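Serine proteinase inhibitor A (Sagittaria sagittifolia, PDB 3E8L) inhibits serine proteases, probably trypsin and chymotrypsin simultaneously through two reactive sites, and kallikrein weakly. Local coordinates at residues P28-A36 and F177-D185. The protein carries 2 engineered substitutions. Numbering follows the deposited sequence.
Sequences PLYTIQSAA and FTVQFQKFD. Engineered in segment 177-185: Q180 (natural residue Arg). With GOL (glycerol), chain D.
T31 with Q182 and Q33 with Q180 are the hydrogen-bonded pairs of strands 30-34 and 179-183, which run antiparallel, a worked example of how the first and last strands of a chain close a fold. Each pair is joined in both directions, the bond from Q180 N to Q33 O being 2.8 Å long. Beyond them F184 N reaches L29 O at 3.0 Å, and A35 N bonds T178 O.

Apolar contacts gather round I32 and F181, which share one face. These two lie side by side, I32 CG1 4.0 Å from F181 CE2, while I32 CG2, anti to its own N, meets V179 CB at 3.7 Å. Y30 and K183 form a separate pair whose side chains diverge, yet ring atom CD2 of Y30 lies 3.8 Å from K183 CA, and a glycerol puts its O2 over one ring face. Y30 OH is hydrogen-bonded to the backbone N of Q20. With an alanine in place of Y30, that N would probably lose its partner and K183 CA the ring that covers it. K183 NZ makes salt bridges to D13, D15 and D17.

On the other face T31 OG1 gives a 2.6 Å hydrogen bond to an in-plane lone pair of Q33 OE1. The bent Q33 chain sets this oxygen 3.3 Å from Q182 CB, with the two amide planes 74° apart. Q180 is an engineered residue.

Pairing of the first strand with the last in this way is characteristic of the beta-trefoil of Kunitz-type inhibitors.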
ATOM      1  N   PRO A  28     -14.915  -7.161  -6.638  1.00 33.35           N
ATOM      2  CA  PRO A  28     -15.053  -8.567  -6.286  1.00 32.14           C
ATOM      3  C   PRO A  28     -14.373  -8.852  -4.948  1.00 31.13           C
ATOM      4  O   PRO A  28     -13.350  -8.236  -4.618  1.00 30.76           O
ATOM      5  CB  PRO A  28     -14.318  -9.285  -7.426  1.00 32.32           C
ATOM      6  CG  PRO A  28     -13.993  -8.195  -8.449  1.00 32.24           C
ATOM      7  CD  PRO A  28     -13.888  -6.963  -7.674  1.00 32.73           C
ATOM      8  N   LEU A  29     -14.948  -9.767  -4.176  1.00 29.76           N
ATOM      9  CA  LEU A  29     -14.481 -10.004  -2.829  1.00 28.16           C
ATOM     10  C   LEU A  29     -14.250 -11.469  -2.598  1.00 27.81           C
ATOM     11  O   LEU A  29     -14.964 -12.315  -3.137  1.00 27.36           O
ATOM     12  CB  LEU A  29     -15.476  -9.469  -1.806  1.00 28.12           C
ATOM     13  CG  LEU A  29     -15.683  -7.962  -1.686  1.00 26.30           C
ATOM     14  CD1 LEU A  29     -16.879  -7.675  -0.776  1.00 25.31           C
ATOM     15  CD2 LEU A  29     -14.427  -7.291  -1.165  1.00 24.51           C
ATOM     16  N   TYR A  30     -13.215 -11.749  -1.809  1.00 27.53           N
ATOM     17  CA  TYR A  30     -12.809 -13.108  -1.455  1.00 26.89           C
ATOM     18  C   TYR A  30     -12.485 -13.155   0.026  1.00 26.58           C
ATOM     19  O   TYR A  30     -11.940 -12.209   0.567  1.00 26.86           O
ATOM     20  CB  TYR A  30     -11.581 -13.534  -2.277  1.00 26.77           C
ATOM     21  CG  TYR A  30     -11.851 -13.486  -3.769  1.00 26.04           C
ATOM     22  CD1 TYR A  30     -11.767 -12.290  -4.471  1.00 23.78           C
ATOM     23  CD2 TYR A  30     -12.241 -14.622  -4.458  1.00 25.55           C
ATOM     24  CE1 TYR A  30     -12.048 -12.233  -5.810  1.00 25.50           C
ATOM     25  CE2 TYR A  30     -12.510 -14.578  -5.818  1.00 25.65           C
ATOM     26  CZ  TYR A  30     -12.415 -13.384  -6.488  1.00 25.06           C
ATOM     27  OH  TYR A  30     -12.700 -13.338  -7.832  1.00 23.36           O
ATOM     28  N   THR A  31     -12.844 -14.245   0.684  1.00 26.37           N
ATOM     29  CA  THR A  31     -12.241 -14.548   1.971  1.00 26.31           C
ATOM     30  C   THR A  31     -10.968 -15.343   1.713  1.00 26.40           C
ATOM     31  O   THR A  31     -10.809 -15.950   0.646  1.00 26.50           O
ATOM     32  CB  THR A  31     -13.214 -15.302   2.913  1.00 26.40           C
ATOM     33  OG1 THR A  31     -13.694 -16.496   2.278  1.00 26.17           O
ATOM     34  CG2 THR A  31     -14.411 -14.411   3.282  1.00 25.31           C
ATOM     35  N   ILE A  32     -10.047 -15.320   2.661  1.00 27.09           N
ATOM     36  CA  ILE A  32      -8.807 -16.074   2.520  1.00 28.04           C
ATOM     37  C   ILE A  32      -8.841 -17.210   3.553  1.00 29.47           C
ATOM     38  O   ILE A  32      -8.773 -16.977   4.746  1.00 29.80           O
ATOM     39  CB  ILE A  32      -7.549 -15.151   2.630  1.00 27.57           C
ATOM     40  CG1 ILE A  32      -7.581 -14.036   1.565  1.00 27.42           C
ATOM     41  CG2 ILE A  32      -6.275 -15.954   2.535  1.00 26.38           C
ATOM     42  CD1 ILE A  32      -6.437 -13.010   1.659  1.00 27.03           C
ATOM     43  N   GLN A  33      -8.998 -18.439   3.083  1.00 31.58           N
ATOM     44  CA  GLN A  33      -9.156 -19.585   3.969  1.00 33.74           C
ATOM     45  C   GLN A  33      -7.864 -20.363   4.056  1.00 34.53           C
ATOM     46  O   GLN A  33      -7.198 -20.543   3.048  1.00 35.36           O
ATOM     47  CB  GLN A  33     -10.269 -20.507   3.467  1.00 33.88           C
ATOM     48  CG  GLN A  33     -11.607 -20.411   4.245  1.00 37.39           C
ATOM     49  CD  GLN A  33     -12.426 -19.151   3.904  1.00 42.21           C
ATOM     50  OE1 GLN A  33     -12.365 -18.647   2.782  1.00 45.43           O
ATOM     51  NE2 GLN A  33     -13.195 -18.648   4.870  1.00 42.62           N
ATOM     52  N   SER A  34      -7.503 -20.818   5.253  1.00 35.56           N
ATOM     53  CA  SER A  34      -6.399 -21.766   5.401  1.00 36.51           C
ATOM     54  C   SER A  34      -6.748 -23.087   4.735  1.00 37.38           C
ATOM     55  O   SER A  34      -7.841 -23.622   4.933  1.00 37.46           O
ATOM     56  CB  SER A  34      -6.063 -22.007   6.867  1.00 36.45           C
ATOM     57  OG  SER A  34      -5.235 -23.153   7.000  1.00 37.20           O
ATOM     58  N   ALA A  35      -5.826 -23.601   3.933  1.00 38.53           N
ATOM     59  CA  ALA A  35      -6.073 -24.808   3.162  1.00 39.86           C
ATOM     60  C   ALA A  35      -5.542 -26.050   3.859  1.00 40.69           C
ATOM     61  O   ALA A  35      -5.316 -27.074   3.225  1.00 41.08           O
ATOM     62  CB  ALA A  35      -5.473 -24.677   1.775  1.00 39.58           C
ATOM     63  N   ALA A  36      -5.334 -25.946   5.167  1.00 41.78           N
ATOM     64  CA  ALA A  36      -4.837 -27.067   5.955  1.00 42.82           C
ATOM     65  C   ALA A  36      -5.942 -28.093   6.164  1.00 43.63           C
ATOM     66  O   ALA A  36      -7.075 -27.739   6.491  1.00 43.88           O
ATOM     67  CB  ALA A  36      -4.303 -26.579   7.293  1.00 42.62           C
ATOM     68  N   PHE A 177       2.158 -22.042   6.102  1.00 27.52           N
ATOM     69  CA  PHE A 177       0.761 -21.616   6.058  1.00 27.41           C
ATOM     70  C   PHE A 177       0.357 -21.467   4.595  1.00 27.56           C
ATOM     71  O   PHE A 177       1.008 -20.729   3.848  1.00 27.98           O
ATOM     72  CB  PHE A 177       0.613 -20.282   6.802  1.00 27.06           C
ATOM     73  CG  PHE A 177      -0.807 -19.794   6.950  1.00 28.14           C
ATOM     74  CD1 PHE A 177      -1.663 -20.348   7.927  1.00 28.97           C
ATOM     75  CD2 PHE A 177      -1.285 -18.747   6.156  1.00 28.11           C
ATOM     76  CE1 PHE A 177      -2.982 -19.886   8.092  1.00 27.50           C
ATOM     77  CE2 PHE A 177      -2.604 -18.276   6.306  1.00 28.48           C
ATOM     78  CZ  PHE A 177      -3.453 -18.848   7.278  1.00 28.60           C
ATOM     79  N   THR A 178      -0.688 -22.149   4.175  1.00 20.00           N
ATOM     80  CA  THR A 178      -1.144 -22.118   2.809  1.00 20.00           C
ATOM     81  C   THR A 178      -2.615 -21.742   2.756  1.00 20.00           C
ATOM     82  O   THR A 178      -3.315 -21.947   3.689  1.00 27.60           O
ATOM     83  CB  THR A 178      -0.820 -23.416   2.045  1.00 20.00           C
ATOM     84  OG1 THR A 178      -1.634 -24.464   2.486  1.00 20.00           O
ATOM     85  CG2 THR A 178       0.499 -23.847   2.271  1.00 20.00           C
ATOM     86  N   VAL A 179      -3.057 -21.097   1.692  1.00 26.72           N
ATOM     87  CA  VAL A 179      -4.414 -20.586   1.636  1.00 26.32           C
ATOM     88  C   VAL A 179      -5.141 -20.902   0.348  1.00 26.61           C
ATOM     89  O   VAL A 179      -4.543 -21.279  -0.652  1.00 26.78           O
ATOM     90  CB  VAL A 179      -4.459 -19.065   1.839  1.00 26.18           C
ATOM     91  CG1 VAL A 179      -3.831 -18.683   3.157  1.00 25.95           C
ATOM     92  CG2 VAL A 179      -3.775 -18.359   0.692  1.00 25.54           C
ATOM     93  N   GLN A 180      -6.454 -20.739   0.399  1.00 26.39           N
ATOM     94  CA  GLN A 180      -7.289 -20.681  -0.783  1.00 26.44           C
ATOM     95  C   GLN A 180      -8.051 -19.365  -0.758  1.00 26.26           C
ATOM     96  O   GLN A 180      -8.323 -18.810   0.299  1.00 25.60           O
ATOM     97  CB  GLN A 180      -8.283 -21.843  -0.827  1.00 26.38           C
ATOM     98  CG  GLN A 180      -7.699 -23.167  -1.280  1.00 27.73           C
ATOM     99  CD  GLN A 180      -8.766 -24.182  -1.646  1.00 28.53           C
ATOM    100  OE1 GLN A 180      -8.918 -24.546  -2.809  1.00 27.90           O
ATOM    101  NE2 GLN A 180      -9.499 -24.652  -0.650  1.00 27.56           N
ATOM    102  N   PHE A 181      -8.392 -18.873  -1.937  1.00 26.22           N
ATOM    103  CA  PHE A 181      -9.276 -17.730  -2.082  1.00 26.36           C
ATOM    104  C   PHE A 181     -10.664 -18.257  -2.390  1.00 27.33           C
ATOM    105  O   PHE A 181     -10.821 -19.147  -3.213  1.00 27.41           O
ATOM    106  CB  PHE A 181      -8.777 -16.788  -3.166  1.00 25.53           C
ATOM    107  CG  PHE A 181      -7.410 -16.248  -2.905  1.00 23.37           C
ATOM    108  CD1 PHE A 181      -6.283 -16.952  -3.304  1.00 20.35           C
ATOM    109  CD2 PHE A 181      -7.248 -15.028  -2.270  1.00 22.75           C
ATOM    110  CE1 PHE A 181      -5.022 -16.456  -3.077  1.00 20.80           C
ATOM    111  CE2 PHE A 181      -5.982 -14.508  -2.040  1.00 21.75           C
ATOM    112  CZ  PHE A 181      -4.864 -15.227  -2.436  1.00 21.29           C
ATOM    113  N   GLN A 182     -11.658 -17.720  -1.688  1.00 28.94           N
ATOM    114  CA  GLN A 182     -13.038 -18.210  -1.725  1.00 30.17           C
ATOM    115  C   GLN A 182     -13.912 -17.009  -2.031  1.00 30.53           C
ATOM    116  O   GLN A 182     -13.760 -15.974  -1.378  1.00 30.87           O
ATOM    117  CB  GLN A 182     -13.405 -18.729  -0.345  1.00 30.28           C
ATOM    118  CG  GLN A 182     -14.681 -19.565  -0.261  1.00 33.34           C
ATOM    119  CD  GLN A 182     -14.373 -21.052  -0.278  1.00 37.55           C
ATOM    120  OE1 GLN A 182     -13.390 -21.500   0.339  1.00 39.08           O
ATOM    121  NE2 GLN A 182     -15.184 -21.827  -1.012  1.00 37.52           N
ATOM    122  N   LYS A 183     -14.819 -17.108  -2.997  1.00 30.98           N
ATOM    123  CA  LYS A 183     -15.611 -15.921  -3.310  1.00 32.01           C
ATOM    124  C   LYS A 183     -16.570 -15.546  -2.178  1.00 33.25           C
ATOM    125  O   LYS A 183     -16.948 -16.400  -1.375  1.00 32.98           O
ATOM    126  CB  LYS A 183     -16.293 -15.938  -4.690  1.00 31.49           C
ATOM    127  CG  LYS A 183     -16.380 -17.243  -5.443  1.00 30.58           C
ATOM    128  CD  LYS A 183     -16.894 -16.938  -6.864  1.00 29.80           C
ATOM    129  CE  LYS A 183     -17.038 -18.165  -7.758  1.00 27.14           C
ATOM    130  NZ  LYS A 183     -15.750 -18.840  -8.063  1.00 24.54           N
ATOM    131  N   PHE A 184     -16.937 -14.275  -2.108  1.00 34.94           N
ATOM    132  CA  PHE A 184     -17.780 -13.788  -1.032  1.00 36.62           C
ATOM    133  C   PHE A 184     -19.105 -13.247  -1.542  1.00 37.71           C
ATOM    134  O   PHE A 184     -19.172 -12.657  -2.613  1.00 38.30           O
ATOM    135  CB  PHE A 184     -17.047 -12.710  -0.241  1.00 36.87           C
ATOM    136  CG  PHE A 184     -17.846 -12.138   0.888  1.00 37.45           C
ATOM    137  CD1 PHE A 184     -17.794 -12.703   2.142  1.00 37.45           C
ATOM    138  CD2 PHE A 184     -18.646 -11.031   0.693  1.00 38.16           C
ATOM    139  CE1 PHE A 184     -18.520 -12.178   3.178  1.00 38.31           C
ATOM    140  CE2 PHE A 184     -19.377 -10.505   1.725  1.00 38.82           C
ATOM    141  CZ  PHE A 184     -19.313 -11.080   2.969  1.00 39.28           C
ATOM    142  N   ASP A 185     -20.165 -13.718  -0.921  1.00 20.00           N
ATOM    143  CA  ASP A 185     -21.487 -13.110  -0.988  1.00 20.00           C
ATOM    144  C   ASP A 185     -22.518 -14.192  -1.219  1.00 20.00           C
ATOM    145  O   ASP A 185     -22.293 -15.352  -0.875  1.00 41.06           O
ATOM    146  CB  ASP A 185     -21.569 -12.044  -2.069  1.00 20.00           C
ATOM    147  CG  ASP A 185     -22.180 -12.559  -3.354  1.00 20.00           C
ATOM    148  OD1 ASP A 185     -23.432 -12.557  -3.483  1.00 20.00           O
ATOM    149  OD2 ASP A 185     -21.407 -12.958  -4.249  1.00 20.00           O
TER
HETATM  150  C1  GOL D 178     -17.440 -12.876  -7.898  0.80 35.00           C
HETATM  151  O1  GOL D 178     -16.754 -12.582  -9.089  0.80 35.00           O
HETATM  152  C2  GOL D 178     -16.812 -12.139  -6.725  0.80 35.00           C
HETATM  153  O2  GOL D 178     -15.705 -12.877  -6.301  0.80 35.00           O
HETATM  154  C3  GOL D 178     -17.800 -12.059  -5.566  0.80 35.00           C
HETATM  155  O3  GOL D 178     -17.595 -10.898  -4.795  0.80 35.00           O